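Long-range contacts in SVP1-like protein 2 (Kluyveromyces lactis, PDB 4V16), which probably binds phosphoinositides, notably phosphatidylinositol 3,5-bisphosphate, through a beta-propeller domain that brings the protein to membranes: residues A[223-228]-A[243-248]; A[216-221]-A[249-254]. All blocks are in the same frame, centred on the assembly; numbering follows the deposited sequence.

Both contacts belong to the WD-repeat beta-propeller of PROPPIN proteins, built here from seven four-stranded antiparallel sheets. Their centres lie about 14 Å apart, on the same side of the chain's centre. Along the chain the order is 216-221, 223-228, 243-248, 249-254, and both contacts use strand 247-252. Contact 1 lies within one blade, where the start of its first strand meets the turn between the second and third. Contact 2 joins blades: outer strand 214-219 of the preceding blade packs on strand 247-252. R220, in the FRRG motif linked with phosphoinositide binding in PROPPINs, pairs with D223, which also pairs with K245 of the turn; together the contacts probably help hold a lipid-binding region.

Contact 1 (A[223-228]-A[243-248])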
ATOM      1  N   ASP A 223      -3.487 -13.671  20.340  1.00 43.28           N
ATOM      2  CA  ASP A 223      -4.419 -14.372  19.465  1.00 38.01           C
ATOM      3  C   ASP A 223      -4.131 -14.057  18.002  1.00 42.53           C
ATOM      4  O   ASP A 223      -3.534 -13.029  17.681  1.00 47.01           O
ATOM      5  CB  ASP A 223      -5.870 -14.015  19.815  1.00 48.37           C
ATOM      6  CG  ASP A 223      -6.076 -12.526  20.041  1.00 56.98           C
ATOM      7  OD1 ASP A 223      -5.363 -11.712  19.416  1.00 52.90           O
ATOM      8  OD2 ASP A 223      -6.960 -12.171  20.851  1.00 61.80           O
ATOM      9  N   ARG A 224      -4.555 -14.954  17.120  1.00 46.25           N
ATOM     10  CA  ARG A 224      -4.297 -14.812  15.694  1.00 37.47           C
ATOM     11  C   ARG A 224      -5.345 -13.936  15.018  1.00 40.03           C
ATOM     12  O   ARG A 224      -6.542 -14.049  15.289  1.00 35.47           O
ATOM     13  CB  ARG A 224      -4.251 -16.187  15.028  1.00 37.96           C
ATOM     14  CG  ARG A 224      -3.033 -17.006  15.412  1.00 45.76           C
ATOM     15  CD  ARG A 224      -3.111 -18.420  14.863  1.00 42.05           C
ATOM     16  NE  ARG A 224      -4.241 -19.158  15.420  1.00 46.37           N
ATOM     17  CZ  ARG A 224      -4.495 -20.440  15.175  1.00 47.91           C
ATOM     18  NH1 ARG A 224      -3.699 -21.140  14.377  1.00 50.06           N
ATOM     19  NH2 ARG A 224      -5.550 -21.023  15.729  1.00 43.36           N
ATOM     20  N   THR A 225      -4.872 -13.061  14.135  1.00 42.84           N
ATOM     21  CA  THR A 225      -5.731 -12.148  13.393  1.00 37.71           C
ATOM     22  C   THR A 225      -5.188 -11.958  11.987  1.00 35.14           C
ATOM     23  O   THR A 225      -3.999 -12.157  11.743  1.00 38.17           O
ATOM     24  CB  THR A 225      -5.825 -10.770  14.076  1.00 40.56           C
ATOM     25  OG1 THR A 225      -4.507 -10.240  14.268  1.00 39.73           O
ATOM     26  CG2 THR A 225      -6.534 -10.870  15.419  1.00 45.50           C
ATOM     27  N   SER A 226      -6.060 -11.575  11.062  1.00 35.82           N
ATOM     28  CA  SER A 226      -5.621 -11.175   9.734  1.00 39.29           C
ATOM     29  C   SER A 226      -5.324  -9.680   9.747  1.00 36.26           C
ATOM     30  O   SER A 226      -6.118  -8.885  10.250  1.00 33.20           O
ATOM     31  CB  SER A 226      -6.677 -11.509   8.678  1.00 34.27           C
ATOM     32  OG  SER A 226      -7.898 -10.844   8.946  1.00 57.76           O
ATOM     33  N   ILE A 227      -4.172  -9.309   9.200  1.00 38.01           N
ATOM     34  CA  ILE A 227      -3.733  -7.919   9.197  1.00 32.85           C
ATOM     35  C   ILE A 227      -4.229  -7.195   7.949  1.00 29.33           C
ATOM     36  O   ILE A 227      -3.977  -7.626   6.824  1.00 40.46           O
ATOM     37  CB  ILE A 227      -2.201  -7.840   9.293  1.00 28.67           C
ATOM     38  CG1 ILE A 227      -1.759  -8.278  10.693  1.00 30.25           C
ATOM     39  CG2 ILE A 227      -1.701  -6.428   9.011  1.00 29.29           C
ATOM     40  CD1 ILE A 227      -0.304  -8.662  10.786  1.00 44.54           C
ATOM     41  N   ILE A 228      -4.928  -6.085   8.164  1.00 28.70           N
ATOM     42  CA  ILE A 228      -5.589  -5.360   7.085  1.00 27.86           C
ATOM     43  C   ILE A 228      -4.632  -4.434   6.346  1.00 30.28           C
ATOM     44  O   ILE A 228      -4.671  -4.351   5.117  1.00 38.02           O
ATOM     45  CB  ILE A 228      -6.771  -4.525   7.615  1.00 29.09           C
ATOM     46  CG1 ILE A 228      -7.705  -5.390   8.467  1.00 29.13           C
ATOM     47  CG2 ILE A 228      -7.535  -3.883   6.464  1.00 30.12           C
ATOM     48  CD1 ILE A 228      -8.257  -6.605   7.752  1.00 26.12           C
ATOM     49  N   SER A 243      -5.489  -4.528  12.422  1.00 32.94           N
ATOM     50  CA  SER A 243      -5.910  -5.921  12.299  1.00 31.54           C
ATOM     51  C   SER A 243      -7.408  -6.016  12.044  1.00 31.54           C
ATOM     52  O   SER A 243      -8.118  -5.013  12.110  1.00 29.73           O
ATOM     53  CB  SER A 243      -5.552  -6.697  13.564  1.00 34.26           C
ATOM     54  OG  SER A 243      -6.154  -6.103  14.701  1.00 35.43           O
ATOM     55  N   ASP A 244      -7.889  -7.224  11.764  1.00 38.26           N
ATOM     56  CA  ASP A 244      -9.319  -7.440  11.577  1.00 35.12           C
ATOM     57  C   ASP A 244     -10.037  -7.402  12.927  1.00 34.10           C
ATOM     58  O   ASP A 244     -11.265  -7.438  12.987  1.00 37.04           O
ATOM     59  CB  ASP A 244      -9.584  -8.765  10.848  1.00 35.07           C
ATOM     60  CG  ASP A 244      -9.181  -9.983  11.660  1.00 41.01           C
ATOM     61  OD1 ASP A 244      -8.536  -9.825  12.716  1.00 43.49           O
ATOM     62  OD2 ASP A 244      -9.501 -11.111  11.228  1.00 41.11           O
ATOM     63  N   LYS A 245      -9.259  -7.341  14.008  1.00 37.23           N
ATOM     64  CA  LYS A 245      -9.787  -6.988  15.326  1.00 32.95           C
ATOM     65  C   LYS A 245     -10.200  -5.520  15.340  1.00 33.48           C
ATOM     66  O   LYS A 245     -10.929  -5.079  16.226  1.00 32.74           O
ATOM     67  CB  LYS A 245      -8.747  -7.233  16.419  1.00 39.36           C
ATOM     68  CG  LYS A 245      -8.921  -8.506  17.220  1.00 39.44           C
ATOM     69  CD  LYS A 245      -8.175  -8.382  18.540  1.00 53.44           C
ATOM     70  CE  LYS A 245      -8.017  -9.715  19.246  1.00 65.89           C
ATOM     71  NZ  LYS A 245      -7.318  -9.550  20.552  1.00 62.09           N
ATOM     72  N   TRP A 246      -9.701  -4.773  14.357  1.00 35.59           N
ATOM     73  CA  TRP A 246      -9.974  -3.347  14.212  1.00 32.04           C
ATOM     74  C   TRP A 246      -9.386  -2.570  15.380  1.00 30.86           C
ATOM     75  O   TRP A 246     -10.033  -1.710  15.978  1.00 32.97           O
ATOM     76  CB  TRP A 246     -11.474  -3.097  14.066  1.00 31.42           C
ATOM     77  CG  TRP A 246     -12.025  -3.874  12.928  1.00 34.28           C
ATOM     78  CD1 TRP A 246     -12.981  -4.842  12.977  1.00 33.75           C
ATOM     79  CD2 TRP A 246     -11.622  -3.774  11.560  1.00 35.24           C
ATOM     80  NE1 TRP A 246     -13.209  -5.345  11.720  1.00 35.56           N
ATOM     81  CE2 TRP A 246     -12.384  -4.705  10.831  1.00 36.28           C
ATOM     82  CE3 TRP A 246     -10.691  -2.984  10.877  1.00 33.90           C
ATOM     83  CZ2 TRP A 246     -12.250  -4.865   9.455  1.00 40.08           C
ATOM     84  CZ3 TRP A 246     -10.559  -3.144   9.511  1.00 34.78           C
ATOM     85  CH2 TRP A 246     -11.333  -4.078   8.814  1.00 36.90           C
ATOM     86  N   THR A 247      -8.136  -2.902  15.683  1.00 33.73           N
ATOM     87  CA  THR A 247      -7.317  -2.146  16.614  1.00 30.89           C
ATOM     88  C   THR A 247      -6.148  -1.538  15.844  1.00 31.40           C
ATOM     89  O   THR A 247      -5.459  -2.238  15.099  1.00 27.78           O
ATOM     90  CB  THR A 247      -6.783  -3.032  17.758  1.00 33.37           C
ATOM     91  OG1 THR A 247      -7.881  -3.648  18.444  1.00 34.14           O
ATOM     92  CG2 THR A 247      -5.963  -2.210  18.745  1.00 29.45           C
ATOM     93  N   LEU A 248      -5.942  -0.235  16.012  1.00 30.44           N
ATOM     94  CA  LEU A 248      -4.806   0.449  15.406  1.00 25.40           C
ATOM     95  C   LEU A 248      -3.592   0.360  16.326  1.00 25.88           C
ATOM     96  O   LEU A 248      -3.626   0.852  17.454  1.00 28.23           O
ATOM     97  CB  LEU A 248      -5.150   1.911  15.113  1.00 28.35           C
ATOM     98  CG  LEU A 248      -4.013   2.813  14.617  1.00 29.87           C
ATOM     99  CD1 LEU A 248      -3.427   2.290  13.318  1.00 25.44           C
ATOM    100  CD2 LEU A 248      -4.509   4.243  14.446  1.00 25.61           C
TER
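I227 and S243 face each other as an antiparallel non-hydrogen-bonded pair, CA to CA 4.3 Å. Next to it, D244 N donates to S226 O at 2.9 Å, nearly in line with the carbonyl bond. D244 CG sits between the backbone N and the carbonyl carbon (chi1 66°), which turns the carboxylate to S226. There OD2 accepts a weak bond from S226 OG at 2.8 Å and a second, longer weak bond from S226 N. The other oxygen, D244 OD1, lies 3.2 Å from T225 CB. With an alanine for D244, S226 OG and S226 N would probably lose their carboxylate acceptor, leaving the S226 side chain freer to turn. Beyond CG the extended K245 chain crosses T225 at about a right angle. Its CG packs on T225 CG2, and its NZ reaches D223 OD2 at 2.7 Å in a salt bridge that uses the syn lone pair. D223 OD1 pairs with R220, so the carboxylate has two cationic partners, one on each oxygen. On the far side of D244, I228 CG1 lies 3.8 Å from W246 CZ3, oblique to the indole. A type I turn runs from S243 to W246, closed by W246 N to S243 O at 2.8 Å. The arrangement is that of a beta-propeller blade of a WD repeat: the hairpin turn between the second and third strands is pinned to the entry of the innermost strand.

Contact 2 (A[216-221]-A[249-254]); sequences REFRRG and HVFEVF
F218 and F251 lie alongside each other, pointing opposite ways, between two strands whose axes come within 9.0 Å. The strands are not sheet neighbours, so the side chains make the contact. F218 starts with CB 3.7 Å from F251 CD1. CG, beside the backbone N (chi1 -60°), lies near F251 CD1 and F251 CG. CD1 is near both F251 CD1 and F251 CB. Across the contact, CD2 and CE2 approach F251 CB, which sits over the centre of the F218 face, 3.7 Å from the centroid, in a CH-pi contact. At the far end CE1 comes within 3.2 Å of E252 O near the ring plane. CZ, the tip, meets E252 O and, more loosely, V253 CA. The two ring planes are 34° apart. F251 then carries the packing on: its CZ lies 4.1 Å from R220 CA. R220 CG rests over one face of the H249 ring, 3.9 Å from its centroid. The guanidinium goes elsewhere, to D223 and to G201 O. F218 to G221 spell FRRG, the signature motif linked with phosphoinositide binding in PROPPINs. The chemistry is thus mainly apolar: aromatic faces and CH groups join the blades, while the charge of R220 is met by D223, outside the two segments. This packing holds R220 beside H249, and basic groups here are consistent with an anion-binding surface.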
ATOM      1  N   ARG A 216      14.214  -6.163  13.493  1.00 39.88           N
ATOM      2  CA  ARG A 216      13.329  -6.182  14.651  1.00 40.01           C
ATOM      3  C   ARG A 216      12.189  -7.182  14.498  1.00 37.68           C
ATOM      4  O   ARG A 216      11.840  -7.585  13.389  1.00 38.82           O
ATOM      5  CB  ARG A 216      12.748  -4.791  14.897  1.00 42.93           C
ATOM      6  CG  ARG A 216      12.720  -4.376  16.361  1.00 53.07           C
ATOM      7  CD  ARG A 216      13.467  -3.078  16.577  1.00 55.52           C
ATOM      8  NE  ARG A 216      14.826  -3.124  16.036  1.00 74.22           N
ATOM      9  CZ  ARG A 216      15.730  -2.157  16.181  1.00 81.55           C
ATOM     10  NH1 ARG A 216      15.435  -1.058  16.863  1.00 83.63           N
ATOM     11  NH2 ARG A 216      16.937  -2.290  15.646  1.00 77.16           N
ATOM     12  N   GLU A 217      11.613  -7.564  15.634  1.00 42.05           N
ATOM     13  CA  GLU A 217      10.489  -8.488  15.671  1.00 37.65           C
ATOM     14  C   GLU A 217       9.469  -8.007  16.694  1.00 35.66           C
ATOM     15  O   GLU A 217       9.735  -8.011  17.896  1.00 41.13           O
ATOM     16  CB  GLU A 217      10.966  -9.903  16.009  1.00 43.82           C
ATOM     17  CG  GLU A 217       9.852 -10.940  16.085  1.00 46.03           C
ATOM     18  CD  GLU A 217      10.369 -12.330  16.414  1.00 59.86           C
ATOM     19  OE1 GLU A 217      11.419 -12.724  15.863  1.00 62.01           O
ATOM     20  OE2 GLU A 217       9.727 -13.026  17.231  1.00 63.27           O
ATOM     21  N   PHE A 218       8.305  -7.591  16.205  1.00 39.77           N
ATOM     22  CA  PHE A 218       7.243  -7.078  17.061  1.00 34.98           C
ATOM     23  C   PHE A 218       6.196  -8.146  17.359  1.00 34.48           C
ATOM     24  O   PHE A 218       6.079  -9.135  16.635  1.00 38.54           O
ATOM     25  CB  PHE A 218       6.576  -5.869  16.408  1.00 36.66           C
ATOM     26  CG  PHE A 218       7.514  -4.730  16.143  1.00 37.49           C
ATOM     27  CD1 PHE A 218       8.048  -3.998  17.192  1.00 31.04           C
ATOM     28  CD2 PHE A 218       7.855  -4.382  14.846  1.00 34.46           C
ATOM     29  CE1 PHE A 218       8.910  -2.947  16.952  1.00 33.56           C
ATOM     30  CE2 PHE A 218       8.715  -3.331  14.600  1.00 34.61           C
ATOM     31  CZ  PHE A 218       9.243  -2.612  15.655  1.00 42.22           C
ATOM     32  N   ARG A 219       5.441  -7.935  18.431  1.00 35.82           N
ATOM     33  CA  ARG A 219       4.361  -8.834  18.811  1.00 38.78           C
ATOM     34  C   ARG A 219       3.048  -8.057  18.872  1.00 36.79           C
ATOM     35  O   ARG A 219       2.840  -7.240  19.769  1.00 40.93           O
ATOM     36  CB  ARG A 219       4.668  -9.498  20.154  1.00 41.04           C
ATOM     37  CG  ARG A 219       3.709 -10.610  20.532  1.00 44.82           C
ATOM     38  CD  ARG A 219       4.429 -11.738  21.254  1.00 54.24           C
ATOM     39  NE  ARG A 219       3.519 -12.818  21.623  1.00 67.63           N
ATOM     40  CZ  ARG A 219       3.007 -13.696  20.764  1.00 68.07           C
ATOM     41  NH1 ARG A 219       3.305 -13.626  19.473  1.00 59.69           N
ATOM     42  NH2 ARG A 219       2.187 -14.645  21.196  1.00 67.34           N
ATOM     43  N   ARG A 220       2.171  -8.304  17.903  1.00 33.82           N
ATOM     44  CA  ARG A 220       0.904  -7.583  17.822  1.00 37.47           C
ATOM     45  C   ARG A 220      -0.040  -8.001  18.943  1.00 37.83           C
ATOM     46  O   ARG A 220      -0.703  -7.163  19.547  1.00 41.15           O
ATOM     47  CB  ARG A 220       0.235  -7.818  16.467  1.00 36.77           C
ATOM     48  CG  ARG A 220      -1.077  -7.055  16.277  1.00 39.79           C
ATOM     49  CD  ARG A 220      -2.079  -7.851  15.461  1.00 40.69           C
ATOM     50  NE  ARG A 220      -2.371  -9.157  16.052  1.00 44.09           N
ATOM     51  CZ  ARG A 220      -3.246  -9.366  17.032  1.00 39.57           C
ATOM     52  NH1 ARG A 220      -3.929  -8.355  17.554  1.00 48.03           N
ATOM     53  NH2 ARG A 220      -3.435 -10.593  17.495  1.00 35.57           N
ATOM     54  N   GLY A 221      -0.103  -9.300  19.208  1.00 36.37           N
ATOM     55  CA  GLY A 221      -0.989  -9.828  20.228  1.00 34.14           C
ATOM     56  C   GLY A 221      -0.813 -11.325  20.371  1.00 42.12           C
ATOM     57  O   GLY A 221      -0.039 -11.934  19.633  1.00 49.69           O
ATOM     58  N   HIS A 249      -2.531  -0.280  15.841  1.00 30.36           N
ATOM     59  CA  HIS A 249      -1.275  -0.393  16.579  1.00 30.64           C
ATOM     60  C   HIS A 249      -0.221   0.553  16.016  1.00 32.83           C
ATOM     61  O   HIS A 249      -0.279   0.936  14.847  1.00 35.74           O
ATOM     62  CB  HIS A 249      -0.740  -1.824  16.529  1.00 31.54           C
ATOM     63  CG  HIS A 249      -1.671  -2.843  17.107  1.00 34.10           C
ATOM     64  ND1 HIS A 249      -1.622  -3.230  18.428  1.00 36.28           N
ATOM     65  CD2 HIS A 249      -2.670  -3.561  16.539  1.00 31.86           C
ATOM     66  CE1 HIS A 249      -2.554  -4.140  18.652  1.00 38.05           C
ATOM     67  NE2 HIS A 249      -3.203  -4.358  17.522  1.00 41.33           N
ATOM     68  N   VAL A 250       0.742   0.922  16.854  1.00 35.99           N
ATOM     69  CA  VAL A 250       1.901   1.689  16.413  1.00 31.69           C
ATOM     70  C   VAL A 250       3.146   1.146  17.106  1.00 30.11           C
ATOM     71  O   VAL A 250       3.201   1.092  18.333  1.00 32.04           O
ATOM     72  CB  VAL A 250       1.749   3.189  16.715  1.00 28.66           C
ATOM     73  CG1 VAL A 250       2.938   3.965  16.167  1.00 28.01           C
ATOM     74  CG2 VAL A 250       0.449   3.721  16.125  1.00 28.95           C
ATOM     75  N   PHE A 251       4.133   0.738  16.315  1.00 30.15           N
ATOM     76  CA  PHE A 251       5.364   0.161  16.843  1.00 31.15           C
ATOM     77  C   PHE A 251       6.542   1.102  16.612  1.00 31.87           C
ATOM     78  O   PHE A 251       6.664   1.692  15.539  1.00 34.65           O
ATOM     79  CB  PHE A 251       5.637  -1.196  16.191  1.00 29.20           C
ATOM     80  CG  PHE A 251       4.510  -2.180  16.341  1.00 31.40           C
ATOM     81  CD1 PHE A 251       4.444  -3.020  17.442  1.00 34.91           C
ATOM     82  CD2 PHE A 251       3.518  -2.270  15.379  1.00 31.21           C
ATOM     83  CE1 PHE A 251       3.408  -3.929  17.581  1.00 30.80           C
ATOM     84  CE2 PHE A 251       2.481  -3.177  15.513  1.00 28.78           C
ATOM     85  CZ  PHE A 251       2.427  -4.007  16.615  1.00 27.26           C
ATOM     86  N   GLU A 252       7.398   1.247  17.622  1.00 35.12           N
ATOM     87  CA  GLU A 252       8.596   2.073  17.499  1.00 34.78           C
ATOM     88  C   GLU A 252       9.760   1.209  17.025  1.00 36.96           C
ATOM     89  O   GLU A 252       9.917   0.072  17.468  1.00 37.25           O
ATOM     90  CB  GLU A 252       8.930   2.756  18.825  1.00 39.37           C
ATOM     91  CG  GLU A 252       9.815   3.980  18.664  1.00 51.93           C
ATOM     92  CD  GLU A 252       9.923   4.802  19.934  1.00 59.79           C
ATOM     93  OE1 GLU A 252       9.921   4.208  21.033  1.00 52.57           O
ATOM     94  OE2 GLU A 252      10.011   6.045  19.830  1.00 58.66           O
ATOM     95  N   VAL A 253      10.574   1.757  16.129  1.00 41.88           N
ATOM     96  CA  VAL A 253      11.548   0.953  15.395  1.00 51.43           C
ATOM     97  C   VAL A 253      13.007   0.884  15.909  1.00 47.96           C
ATOM     98  O   VAL A 253      13.625  -0.154  15.705  1.00 57.99           O
ATOM     99  CB  VAL A 253      11.582   1.414  13.921  1.00 55.16           C
ATOM    100  CG1 VAL A 253      12.616   0.633  13.116  1.00 51.15           C
ATOM    101  CG2 VAL A 253      10.204   1.218  13.296  1.00 50.18           C
ATOM    102  N   PHE A 254      13.614   1.895  16.541  1.00 53.50           N
ATOM    103  CA  PHE A 254      13.113   3.240  16.805  1.00 57.00           C
ATOM    104  C   PHE A 254      13.649   4.191  15.731  1.00 58.44           C
ATOM    105  O   PHE A 254      13.277   5.363  15.674  1.00 65.85           O
ATOM    106  CB  PHE A 254      13.538   3.655  18.232  1.00 65.47           C
ATOM    107  CG  PHE A 254      13.977   5.091  18.373  1.00 68.38           C
ATOM    108  CD1 PHE A 254      13.051   6.107  18.555  1.00 71.73           C
ATOM    109  CD2 PHE A 254      15.323   5.416  18.347  1.00 66.54           C
ATOM    110  CE1 PHE A 254      13.461   7.422  18.692  1.00 69.37           C
ATOM    111  CE2 PHE A 254      15.738   6.726  18.483  1.00 64.55           C
ATOM    112  CZ  PHE A 254      14.808   7.731  18.656  1.00 69.29           C
TER